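Local coordinates for protein alternansucrase (Leuconostoc mesenteroides, PDB 6HVG) that is a large multidomain member of glycoside hydrolase family 70, built round a TIM-barrel-type domain and carrying choline-binding-type repeats and a bound calcium ion, at residues G798-S809 against L996-L1004; S957-R965 against N978-T986. One frame throughout, in Å; residues are numbered along the deposited sequence.

Interaction 1 (G798-S809 against L996-L1004)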
loop_
_atom_site.group_PDB
_atom_site.type_symbol
_atom_site.label_atom_id
_atom_site.label_comp_id
_atom_site.label_asym_id
_atom_site.label_seq_id
_atom_site.Cartn_x
_atom_site.Cartn_y
_atom_site.Cartn_z
ATOM N N GLY A 798 -7.123 -30.078 2.662
ATOM C CA GLY A 798 -6.072 -29.827 1.690
ATOM C C GLY A 798 -6.223 -28.500 0.978
ATOM O O GLY A 798 -5.372 -28.133 0.168
ATOM N N PHE A 799 -7.316 -27.798 1.258
ATOM C CA PHE A 799 -7.581 -26.502 0.648
ATOM C C PHE A 799 -7.000 -25.463 1.587
ATOM O O PHE A 799 -7.028 -25.628 2.821
ATOM C CB PHE A 799 -9.092 -26.306 0.443
ATOM C CG PHE A 799 -9.494 -24.920 -0.028
ATOM C CD1 PHE A 799 -9.988 -23.966 0.870
ATOM C CD2 PHE A 799 -9.430 -24.584 -1.373
ATOM C CE1 PHE A 799 -10.366 -22.699 0.429
ATOM C CE2 PHE A 799 -9.816 -23.314 -1.820
ATOM C CZ PHE A 799 -10.271 -22.366 -0.917
ATOM N N LYS A 800 -6.470 -24.399 0.996
ATOM C CA LYS A 800 -5.901 -23.305 1.757
ATOM C C LYS A 800 -6.452 -21.992 1.249
ATOM O O LYS A 800 -6.375 -21.689 0.049
ATOM C CB LYS A 800 -4.370 -23.318 1.664
ATOM C CG LYS A 800 -3.723 -24.420 2.494
ATOM C CD LYS A 800 -2.337 -24.813 1.974
ATOM C CE LYS A 800 -1.917 -26.225 2.393
ATOM N NZ LYS A 800 -2.408 -26.633 3.748
ATOM N N LYS A 801 -7.033 -21.228 2.159
ATOM C CA LYS A 801 -7.628 -19.958 1.802
ATOM C C LYS A 801 -6.596 -18.825 1.867
ATOM O O LYS A 801 -6.547 -17.984 0.972
ATOM C CB LYS A 801 -8.852 -19.666 2.674
ATOM C CG LYS A 801 -9.811 -18.686 2.018
ATOM C CD LYS A 801 -11.053 -18.308 2.812
ATOM C CE LYS A 801 -11.814 -17.219 2.053
ATOM N NZ LYS A 801 -12.912 -16.594 2.833
ATOM N N TYR A 802 -5.792 -18.801 2.924
ATOM C CA TYR A 802 -4.799 -17.757 3.101
ATOM C C TYR A 802 -3.399 -18.296 2.851
ATOM O O TYR A 802 -2.563 -17.617 2.236
ATOM C CB TYR A 802 -4.871 -17.191 4.505
ATOM C CG TYR A 802 -6.280 -17.049 5.052
ATOM C CD1 TYR A 802 -7.169 -16.128 4.510
ATOM C CD2 TYR A 802 -6.716 -17.844 6.106
ATOM C CE1 TYR A 802 -8.461 -16.002 5.007
ATOM C CE2 TYR A 802 -8.000 -17.734 6.611
ATOM C CZ TYR A 802 -8.877 -16.819 6.066
ATOM O OH TYR A 802 -10.150 -16.737 6.601
ATOM N N ASN A 803 -3.157 -19.533 3.275
ATOM C CA ASN A 803 -1.826 -20.147 3.208
ATOM C C ASN A 803 -1.444 -20.667 1.815
ATOM O O ASN A 803 -2.298 -20.818 0.917
ATOM C CB ASN A 803 -1.731 -21.303 4.193
ATOM C CG ASN A 803 -1.650 -20.849 5.616
ATOM O OD1 ASN A 803 -0.590 -20.939 6.222
ATOM N ND2 ASN A 803 -2.755 -20.312 6.146
ATOM N N ASP A 804 -0.152 -20.952 1.670
ATOM C CA ASP A 804 0.423 -21.442 0.425
ATOM C C ASP A 804 0.363 -22.953 0.298
ATOM O O ASP A 804 0.559 -23.702 1.267
ATOM C CB ASP A 804 1.888 -21.047 0.328
ATOM C CG ASP A 804 2.089 -19.641 -0.180
ATOM O OD1 ASP A 804 1.104 -18.901 -0.323
ATOM O OD2 ASP A 804 3.242 -19.274 -0.474
ATOM N N TYR A 805 0.146 -23.392 -0.939
ATOM C CA TYR A 805 0.103 -24.803 -1.300
ATOM C C TYR A 805 1.502 -25.328 -1.592
ATOM O O TYR A 805 2.373 -24.566 -1.986
ATOM C CB TYR A 805 -0.765 -25.009 -2.557
ATOM C CG TYR A 805 -2.217 -24.654 -2.361
ATOM C CD1 TYR A 805 -3.124 -25.603 -1.900
ATOM C CD2 TYR A 805 -2.695 -23.373 -2.651
ATOM C CE1 TYR A 805 -4.455 -25.284 -1.707
ATOM C CE2 TYR A 805 -4.021 -23.043 -2.446
ATOM C CZ TYR A 805 -4.896 -24.003 -1.976
ATOM O OH TYR A 805 -6.221 -23.682 -1.793
ATOM N N ASN A 806 1.714 -26.631 -1.373
ATOM C CA ASN A 806 2.878 -27.348 -1.909
ATOM C C ASN A 806 4.237 -26.835 -1.415
ATOM O O ASN A 806 5.249 -26.969 -2.116
ATOM C CB ASN A 806 2.875 -27.382 -3.458
ATOM C CG ASN A 806 1.804 -28.287 -4.023
ATOM O OD1 ASN A 806 1.601 -29.368 -3.505
ATOM N ND2 ASN A 806 1.163 -27.871 -5.098
ATOM N N LEU A 807 4.281 -26.296 -0.198
ATOM C CA LEU A 807 5.531 -25.813 0.371
ATOM C C LEU A 807 6.638 -26.877 0.467
ATOM O O LEU A 807 7.797 -26.574 0.155
ATOM C CB LEU A 807 5.284 -25.152 1.726
ATOM C CG LEU A 807 4.624 -23.765 1.605
ATOM C CD1 LEU A 807 4.349 -23.169 2.964
ATOM C CD2 LEU A 807 5.476 -22.803 0.807
ATOM N N PRO A 808 6.298 -28.115 0.874
ATOM C CA PRO A 808 7.314 -29.166 0.836
ATOM C C PRO A 808 7.914 -29.403 -0.551
ATOM O O PRO A 808 9.121 -29.563 -0.681
ATOM C CB PRO A 808 6.543 -30.403 1.309
ATOM C CG PRO A 808 5.524 -29.847 2.226
ATOM C CD PRO A 808 5.094 -28.555 1.592
ATOM N N SER A 809 7.073 -29.418 -1.574
ATOM C CA SER A 809 7.530 -29.661 -2.933
ATOM C C SER A 809 8.392 -28.507 -3.405
ATOM O O SER A 809 9.391 -28.704 -4.093
ATOM C CB SER A 809 6.324 -29.881 -3.870
ATOM O OG SER A 809 5.324 -30.675 -3.242
ATOM N N LEU A 996 -4.096 -35.106 -2.352
ATOM C CA LEU A 996 -4.570 -33.848 -1.795
ATOM C C LEU A 996 -4.682 -33.977 -0.285
ATOM O O LEU A 996 -5.470 -34.766 0.201
ATOM C CB LEU A 996 -5.913 -33.454 -2.435
ATOM C CG LEU A 996 -6.321 -31.963 -2.425
ATOM C CD1 LEU A 996 -7.054 -31.573 -3.703
ATOM C CD2 LEU A 996 -7.197 -31.615 -1.232
ATOM N N ASN A 997 -3.872 -33.208 0.439
ATOM C CA ASN A 997 -3.916 -33.137 1.910
ATOM C C ASN A 997 -3.191 -31.863 2.383
ATOM O O ASN A 997 -2.757 -31.075 1.556
ATOM C CB ASN A 997 -3.297 -34.398 2.527
ATOM C CG ASN A 997 -1.881 -34.660 2.025
ATOM O OD1 ASN A 997 -0.973 -33.855 2.249
ATOM N ND2 ASN A 997 -1.685 -35.784 1.335
ATOM N N ALA A 998 -3.069 -31.661 3.694
ATOM C CA ALA A 998 -2.428 -30.461 4.228
ATOM C C ALA A 998 -0.992 -30.232 3.713
ATOM O O ALA A 998 -0.579 -29.087 3.524
ATOM C CB ALA A 998 -2.430 -30.485 5.751
ATOM N N LEU A 999 -0.240 -31.305 3.486
ATOM C CA LEU A 999 1.177 -31.195 3.091
ATOM C C LEU A 999 1.408 -31.089 1.565
ATOM O O LEU A 999 2.469 -30.617 1.131
ATOM C CB LEU A 999 1.981 -32.374 3.659
ATOM C CG LEU A 999 2.006 -32.485 5.188
ATOM C CD1 LEU A 999 2.393 -33.885 5.632
ATOM C CD2 LEU A 999 2.938 -31.460 5.811
ATOM N N ILE A 1000 0.443 -31.519 0.746
ATOM C CA ILE A 1000 0.631 -31.470 -0.707
ATOM C C ILE A 1000 -0.677 -31.377 -1.505
ATOM O O ILE A 1000 -1.721 -31.869 -1.085
ATOM C CB ILE A 1000 1.489 -32.669 -1.192
ATOM C CG1 ILE A 1000 1.925 -32.485 -2.646
ATOM C CG2 ILE A 1000 0.757 -33.988 -1.041
ATOM C CD1 ILE A 1000 3.052 -33.401 -3.080
ATOM N N SER A 1001 -0.582 -30.722 -2.658
ATOM C CA SER A 1001 -1.593 -30.735 -3.700
ATOM C C SER A 1001 -0.856 -31.019 -5.000
ATOM O O SER A 1001 -0.566 -30.106 -5.779
ATOM C CB SER A 1001 -2.311 -29.392 -3.798
ATOM O OG SER A 1001 -2.842 -28.997 -2.537
ATOM N N GLY A 1002 -0.568 -32.297 -5.224
ATOM C CA GLY A 1002 0.198 -32.754 -6.383
ATOM C C GLY A 1002 0.990 -33.999 -6.041
ATOM O O GLY A 1002 0.556 -34.810 -5.216
ATOM N N TYR A 1003 2.153 -34.157 -6.667
ATOM C CA TYR A 1003 3.041 -35.296 -6.370
ATOM C C TYR A 1003 4.411 -34.832 -5.891
ATOM O O TYR A 1003 4.877 -33.782 -6.319
ATOM C CB TYR A 1003 3.239 -36.196 -7.600
ATOM C CG TYR A 1003 4.097 -37.383 -7.261
ATOM C CD1 TYR A 1003 3.571 -38.456 -6.571
ATOM C CD2 TYR A 1003 5.449 -37.404 -7.554
ATOM C CE1 TYR A 1003 4.357 -39.535 -6.217
ATOM C CE2 TYR A 1003 6.236 -38.492 -7.210
ATOM C CZ TYR A 1003 5.680 -39.548 -6.540
ATOM O OH TYR A 1003 6.452 -40.629 -6.193
ATOM N N LEU A 1004 5.031 -35.611 -4.998
ATOM C CA LEU A 1004 6.430 -35.409 -4.597
ATOM C C LEU A 1004 7.111 -36.734 -4.286
ATOM O O LEU A 1004 6.692 -37.470 -3.381
ATOM C CB LEU A 1004 6.523 -34.513 -3.366
ATOM C CG LEU A 1004 7.918 -34.232 -2.810
ATOM C CD1 LEU A 1004 8.788 -33.576 -3.858
ATOM C CD2 LEU A 1004 7.836 -33.362 -1.556
HETATM O O HOH W 1 -0.610 -28.160 -0.190
#
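Asn806 lays its carboxamide against the backbone of Ser1001 and engages it twice. Ser1001 N donates to Asn806 OD1 at 2.7 Å with a nearly straight N-H...O angle of 166°, while Asn806 ND2 gives a hydrogen to Ser1001 O at 2.9 Å. That oxygen lies in the amide plane of Asn806, although the donor stands above the carbonyl plane of Ser1001. Two bonds to one residue should fix the rotation of the amide. A chi1 of -71° sets CG anti to the carbonyl carbon and lets the end of the side chain reach Ser1001, with Ile1000 CG1 at 3.2 Å from OD1. The backbone N of Asn806 is served by a water, which also reaches Ser1001 OG weakly.

Lys800 closes a second point: its NZ donates to Ala998 O at 3.1 Å, in the carbonyl plane and on a lone pair, and bonds Gln793 O as well. The Tyr805 ring, with Lys800 CB over one face toward the rim, brings CD1 to 3.5 Å from Ser1001 OG; its hydroxyl accepts from Lys800 N. At the start of the 798-809 segment, Leu996 CD2 packs on Gly798 CA at 3.6 Å; the positive phi of 100° is one that glycine readily adopts.

On the helical side, Pro808 CG rests on Leu999 O at 3.3 Å, and Leu1004 CD2 meets the Pro808-Ser809 backbone. The 996-1004 segment is itself folded tightly, since Asn997 OD1 accepts from Leu999 N, 2.9 Å away, in an Asx turn. A two-bond asparagine grip just before helix 807-814 thus joins that helix to the turn between strands 995-997 and 1003-1009, where the TIM barrel meets the antiparallel beta domain, consistent with the domain layout of family 70 enzymes.

Interaction 2 (S957-R965 against N978-T986)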
loop_
_atom_site.group_PDB
_atom_site.type_symbol
_atom_site.label_atom_id
_atom_site.label_comp_id
_atom_site.label_asym_id
_atom_site.label_seq_id
_atom_site.Cartn_x
_atom_site.Cartn_y
_atom_site.Cartn_z
ATOM N N SER A 957 16.585 -43.131 7.162
ATOM C CA SER A 957 17.757 -43.927 6.793
ATOM C C SER A 957 17.413 -45.033 5.775
ATOM O O SER A 957 16.241 -45.277 5.498
ATOM C CB SER A 957 18.328 -44.549 8.053
ATOM O OG SER A 957 17.321 -45.266 8.750
ATOM N N ASP A 958 18.426 -45.716 5.242
ATOM C CA ASP A 958 18.233 -46.669 4.150
ATOM C C ASP A 958 17.344 -47.860 4.526
ATOM O O ASP A 958 16.566 -48.348 3.696
ATOM C CB ASP A 958 19.582 -47.200 3.665
ATOM C CG ASP A 958 20.436 -46.151 2.997
ATOM O OD1 ASP A 958 19.881 -45.132 2.538
ATOM O OD2 ASP A 958 21.673 -46.354 2.902
ATOM N N ASP A 959 17.484 -48.358 5.753
ATOM C CA ASP A 959 16.767 -49.583 6.185
ATOM C C ASP A 959 15.250 -49.417 6.213
ATOM O O ASP A 959 14.516 -50.345 5.904
ATOM C CB ASP A 959 17.267 -50.069 7.553
ATOM C CG ASP A 959 17.631 -48.942 8.469
ATOM O OD1 ASP A 959 18.555 -48.204 8.094
ATOM O OD2 ASP A 959 17.044 -48.811 9.561
ATOM N N LYS A 960 14.791 -48.222 6.574
ATOM C CA LYS A 960 13.355 -47.981 6.744
ATOM C C LYS A 960 12.618 -47.675 5.435
ATOM O O LYS A 960 11.389 -47.588 5.414
ATOM C CB LYS A 960 13.125 -46.872 7.779
ATOM C CG LYS A 960 13.672 -47.241 9.151
ATOM C CD LYS A 960 13.350 -46.235 10.236
ATOM C CE LYS A 960 14.170 -44.956 10.079
ATOM N NZ LYS A 960 13.929 -43.934 11.134
ATOM N N ALA A 961 13.360 -47.504 4.343
ATOM C CA ALA A 961 12.783 -47.030 3.079
ATOM C C ALA A 961 12.747 -48.087 1.981
ATOM O O ALA A 961 13.591 -48.983 1.947
ATOM C CB ALA A 961 13.552 -45.821 2.576
ATOM N N PRO A 962 11.790 -47.954 1.047
ATOM C CA PRO A 962 11.740 -48.788 -0.135
ATOM C C PRO A 962 12.883 -48.483 -1.051
ATOM O O PRO A 962 13.228 -47.330 -1.235
ATOM C CB PRO A 962 10.447 -48.383 -0.838
ATOM C CG PRO A 962 9.929 -47.201 -0.142
ATOM C CD PRO A 962 10.643 -47.043 1.149
ATOM N N THR A 963 13.477 -49.519 -1.623
ATOM C CA THR A 963 14.580 -49.371 -2.551
ATOM C C THR A 963 14.067 -49.577 -3.941
ATOM O O THR A 963 13.041 -50.174 -4.152
ATOM C CB THR A 963 15.695 -50.407 -2.303
ATOM O OG1 THR A 963 15.159 -51.712 -2.477
ATOM C CG2 THR A 963 16.256 -50.274 -0.875
ATOM N N LEU A 964 14.814 -49.070 -4.893
ATOM C CA LEU A 964 14.555 -49.295 -6.283
ATOM C C LEU A 964 15.918 -49.215 -6.945
ATOM O O LEU A 964 16.758 -48.378 -6.564
ATOM C CB LEU A 964 13.611 -48.229 -6.819
ATOM C CG LEU A 964 13.288 -48.345 -8.323
ATOM C CD1 LEU A 964 12.984 -49.765 -8.780
ATOM C CD2 LEU A 964 12.122 -47.428 -8.668
ATOM N N ARG A 965 16.170 -50.097 -7.910
ATOM C CA ARG A 965 17.480 -50.172 -8.546
ATOM C C ARG A 965 17.443 -49.588 -9.954
ATOM O O ARG A 965 16.504 -49.833 -10.704
ATOM C CB ARG A 965 17.978 -51.608 -8.603
ATOM C CG ARG A 965 19.441 -51.707 -8.999
ATOM C CD ARG A 965 19.920 -53.163 -8.997
ATOM N NE ARG A 965 20.157 -53.610 -7.627
ATOM C CZ ARG A 965 21.250 -53.327 -6.902
ATOM N NH1 ARG A 965 22.263 -52.627 -7.414
ATOM N NH2 ARG A 965 21.340 -53.760 -5.642
ATOM N N ASN A 978 3.581 -49.511 -8.701
ATOM C CA ASN A 978 4.944 -49.966 -8.435
ATOM C C ASN A 978 4.975 -50.937 -7.269
ATOM O O ASN A 978 4.234 -50.774 -6.290
ATOM C CB ASN A 978 5.875 -48.775 -8.137
ATOM C CG ASN A 978 6.027 -47.817 -9.312
ATOM O OD1 ASN A 978 6.973 -47.929 -10.115
ATOM N ND2 ASN A 978 5.095 -46.859 -9.422
ATOM N N THR A 979 5.840 -51.937 -7.381
ATOM C CA THR A 979 6.087 -52.850 -6.288
ATOM C C THR A 979 7.574 -52.727 -5.894
ATOM O O THR A 979 8.462 -53.218 -6.588
ATOM C CB THR A 979 5.677 -54.297 -6.654
ATOM O OG1 THR A 979 6.572 -54.829 -7.631
ATOM C CG2 THR A 979 4.237 -54.353 -7.217
ATOM N N PHE A 980 7.828 -52.017 -4.794
ATOM C CA PHE A 980 9.189 -51.753 -4.326
ATOM C C PHE A 980 9.513 -52.725 -3.231
ATOM O O PHE A 980 8.613 -53.145 -2.480
ATOM C CB PHE A 980 9.319 -50.356 -3.718
ATOM C CG PHE A 980 8.989 -49.237 -4.663
ATOM C CD1 PHE A 980 9.568 -49.171 -5.922
ATOM C CD2 PHE A 980 8.126 -48.230 -4.270
ATOM C CE1 PHE A 980 9.275 -48.128 -6.766
ATOM C CE2 PHE A 980 7.829 -47.188 -5.107
ATOM C CZ PHE A 980 8.403 -47.136 -6.360
ATOM N N VAL A 981 10.787 -53.064 -3.103
ATOM C CA VAL A 981 11.190 -53.925 -2.014
ATOM C C VAL A 981 12.116 -53.155 -1.087
ATOM O O VAL A 981 13.012 -52.474 -1.537
ATOM C CB VAL A 981 11.824 -55.271 -2.500
ATOM C CG1 VAL A 981 11.014 -55.867 -3.647
ATOM C CG2 VAL A 981 13.282 -55.103 -2.922
ATOM N N LYS A 982 11.878 -53.263 0.213
ATOM C CA LYS A 982 12.822 -52.805 1.214
ATOM C C LYS A 982 14.093 -53.635 1.156
ATOM O O LYS A 982 14.061 -54.786 0.747
ATOM C CB LYS A 982 12.213 -52.952 2.594
ATOM C CG LYS A 982 11.064 -52.018 2.928
ATOM C CD LYS A 982 10.858 -51.916 4.433
ATOM C CE LYS A 982 9.716 -50.990 4.813
ATOM N NZ LYS A 982 9.741 -50.697 6.270
ATOM N N GLN A 983 15.217 -53.058 1.565
ATOM C CA GLN A 983 16.493 -53.755 1.430
ATOM C C GLN A 983 16.527 -55.068 2.219
ATOM O O GLN A 983 17.045 -56.080 1.737
ATOM C CB GLN A 983 17.672 -52.840 1.777
ATOM C CG GLN A 983 17.720 -52.271 3.186
ATOM C CD GLN A 983 18.916 -51.340 3.394
ATOM O OE1 GLN A 983 19.553 -50.913 2.437
ATOM N NE2 GLN A 983 19.220 -51.021 4.647
ATOM N N ASP A 984 15.957 -55.065 3.414
ATOM C CA ASP A 984 15.752 -56.330 4.112
ATOM C C ASP A 984 14.300 -56.651 4.459
ATOM O O ASP A 984 13.831 -57.741 4.121
ATOM C CB ASP A 984 16.668 -56.436 5.343
ATOM C CG ASP A 984 17.860 -57.364 5.120
ATOM O OD1 ASP A 984 17.748 -58.272 4.271
ATOM O OD2 ASP A 984 18.901 -57.214 5.816
ATOM N N GLY A 985 13.604 -55.675 5.056
ATOM C CA GLY A 985 12.276 -55.805 5.646
ATOM C C GLY A 985 11.117 -56.457 4.896
ATOM O O GLY A 985 10.569 -57.461 5.372
ATOM N N THR A 986 10.720 -55.900 3.750
ATOM C CA THR A 986 9.500 -56.320 3.054
ATOM C C THR A 986 9.307 -55.759 1.642
ATOM O O THR A 986 10.098 -54.940 1.162
ATOM C CB THR A 986 8.244 -55.891 3.873
ATOM O OG1 THR A 986 7.077 -56.549 3.366
ATOM C CG2 THR A 986 8.000 -54.365 3.841
HETATM O O HOH W 2 21.635 -49.459 4.005
#
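Phe980, in strand 977-982, packs its CB against Pro962 CB at 3.7 Å, and its ring carbon CE1 meets Leu964 CD2 at 3.5 Å, the two side chains crossing obliquely. A chi1 of -60° puts the ring atoms CD1 and CE1 beside that methyl group. Trp1007 meets this ring edge-to-face from outside the two segments.

Val981 contributes its carbonyl oxygen, which accepts from Thr963 N at 3.0 Å (N-H...O angle 158°). Thr963 OG1 approaches the same oxygen, and a chi1 of 61° points it there; the modelled separation is too short to be trusted in detail.

Lys982 runs its extended chain past the backbone oxygens of Lys960 and Ala961. Gln983 then reaches back along the 958-959 turn: as modelled, its NE2 donates to a water 2.9 Å away, and that water donates to Asp958 OD2, though the orientation of the amide is uncertain. Asp958 is also held by a salt bridge to Arg942.

The contact therefore changes character along the segment, apolar at Phe980, backbone-bonded at Val981 and water-mediated at Gln983, which suggests that the Gln983 end, exposed where Phe980 is buried, is the more hydrated.

In the fold
The centres of the two interactions are about 27 Å apart and their nearest atoms about 7 Å apart, so they do not touch. Both segments of interaction 2 fall between the two halves of interaction 1 in sequence: 798-809 comes first, then 957-965 and 978-986, then 996-1004. Both contacts reach the same branched antiparallel sheet. Strand 940-947 pairs with 962-965 of interaction 2 and with 1003-1009, the strand entered at the end of interaction 1. Interaction 1 therefore lies at the junction of the parallel barrel with this antiparallel sheet, whereas interaction 2 sits farther out, within the sheet alone.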